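Local coordinates for protein yjcS (Bacillus subtilis, PDB 1Q8B) that is of unknown function but belongs to the antibiotic biosynthesis monooxygenase family, with a dimeric alpha-beta barrel type of fold, at residues E41-E45 with E46-T50. Numbering follows the deposited sequence.
Sequences ETNKE and EGCIT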
# COMPACT_ATOMS: atom_id res chain seq x y z
N GLU A 41 8.37 9.73 7.24
CA GLU A 41 8.46 9.13 5.92
C GLU A 41 7.19 9.23 5.08
O GLU A 41 7.27 9.44 3.86
CB GLU A 41 8.90 7.65 6.03
CG GLU A 41 10.37 7.47 6.40
CD GLU A 41 11.30 8.27 5.49
OE1 GLU A 41 11.42 7.92 4.29
OE2 GLU A 41 11.91 9.26 5.97
N THR A 42 6.01 9.10 5.69
CA THR A 42 4.79 9.18 4.90
C THR A 42 4.49 10.61 4.43
O THR A 42 3.83 10.80 3.41
CB THR A 42 3.53 8.57 5.64
OG1 THR A 42 2.89 9.57 6.42
CG2 THR A 42 3.94 7.44 6.54
N ASN A 43 4.98 11.61 5.15
CA ASN A 43 4.76 12.99 4.71
C ASN A 43 5.56 13.27 3.44
O ASN A 43 5.30 14.25 2.74
CB ASN A 43 5.16 13.99 5.80
CG ASN A 43 4.02 14.29 6.76
OD1 ASN A 43 3.99 13.79 7.88
ND2 ASN A 43 3.06 15.09 6.31
N LYS A 44 6.52 12.41 3.14
CA LYS A 44 7.33 12.56 1.94
C LYS A 44 6.70 11.84 0.76
O LYS A 44 7.12 12.03 -0.38
CB LYS A 44 8.74 11.99 2.16
CG LYS A 44 9.57 12.69 3.21
CD LYS A 44 10.87 11.92 3.41
CE LYS A 44 11.71 12.47 4.53
NZ LYS A 44 12.89 11.57 4.78
N GLU A 45 5.70 11.00 1.02
CA GLU A 45 5.02 10.29 -0.07
C GLU A 45 4.37 11.35 -0.93
O GLU A 45 3.82 12.33 -0.42
CB GLU A 45 3.95 9.34 0.46
CG GLU A 45 4.47 8.27 1.40
CD GLU A 45 3.37 7.33 1.88
OE1 GLU A 45 3.59 6.61 2.88
OE2 GLU A 45 2.28 7.32 1.26
N GLU A 46 4.42 11.15 -2.24
CA GLU A 46 3.85 12.09 -3.18
C GLU A 46 2.38 12.42 -2.94
O GLU A 46 1.99 13.59 -2.95
CB GLU A 46 4.03 11.56 -4.60
CG GLU A 46 4.53 12.61 -5.56
CD GLU A 46 5.80 13.27 -5.06
OE1 GLU A 46 6.78 12.54 -4.80
OE2 GLU A 46 5.82 14.52 -4.92
N GLY A 47 1.57 11.39 -2.72
CA GLY A 47 0.15 11.59 -2.51
C GLY A 47 -0.31 12.05 -1.14
O GLY A 47 -1.50 12.26 -0.92
N CYS A 48 0.62 12.23 -0.20
CA CYS A 48 0.27 12.66 1.15
C CYS A 48 0.27 14.18 1.34
O CYS A 48 1.30 14.83 1.20
CB CYS A 48 1.23 12.03 2.16
SG CYS A 48 0.85 12.42 3.88
N ILE A 49 -0.89 14.74 1.66
CA ILE A 49 -0.99 16.17 1.91
C ILE A 49 -0.56 16.38 3.36
O ILE A 49 0.27 17.23 3.65
CB ILE A 49 -2.44 16.69 1.69
CG1 ILE A 49 -2.79 16.65 0.21
CG2 ILE A 49 -2.57 18.12 2.21
CD1 ILE A 49 -4.24 16.97 -0.10
N THR A 50 -1.10 15.58 4.28
CA THR A 50 -0.70 15.67 5.68
C THR A 50 -0.90 14.32 6.39
O THR A 50 -1.77 13.53 6.04
CB THR A 50 -1.49 16.76 6.48
OG1 THR A 50 -2.86 16.37 6.63
CG2 THR A 50 -1.43 18.10 5.79
O HOH W 1 3.01 16.22 4.01
O HOH W 2 3.82 14.97 0.74
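Glu45 and Cys48 are the first and last residues of a type I beta turn, closed by Cys48 N donating to Glu45 O at 3.2 Å. A preceding type I turn, Thr42 to Glu45, is closed by the hydrogen bond from Glu45 N to Thr42 O; Glu45 ends this turn and starts the next, and the pair carries the chain from helix 28-42 into strand 48-55, an edge strand of this chain's antiparallel sheet in the ferredoxin-like fold of the ABM family. Two waters span the gap between the limbs: water 1 donates to Asn43 O and Ile49 O (2.9 Å to the latter), and water 2 links Asn43 O with Cys48 O. Beyond them, Ile49 and Thr50 face Ile68 as a classic beta bulge.

Cys48 fills the inside of the bend. Its CB lies over Thr42 O at 3.1 Å, and SG, anti to the backbone N (chi1 -177°), stands 3.4 Å from the same Thr42 O and 4.0 Å from Asn43 CA. Secondarily, Cys48 CB packs against Glu45 CB at 4.2 Å. The Glu45 chain, extended beyond CG, is buried, and its OE1 is hydrogen-bonded to His78 and His83, tying the turn to the helices 72-78 and 82-88. Lys44 reaches back in a chain extended beyond CG to Glu41, where NZ meets the syn side of OE2 at 2.8 Å in a salt bridge.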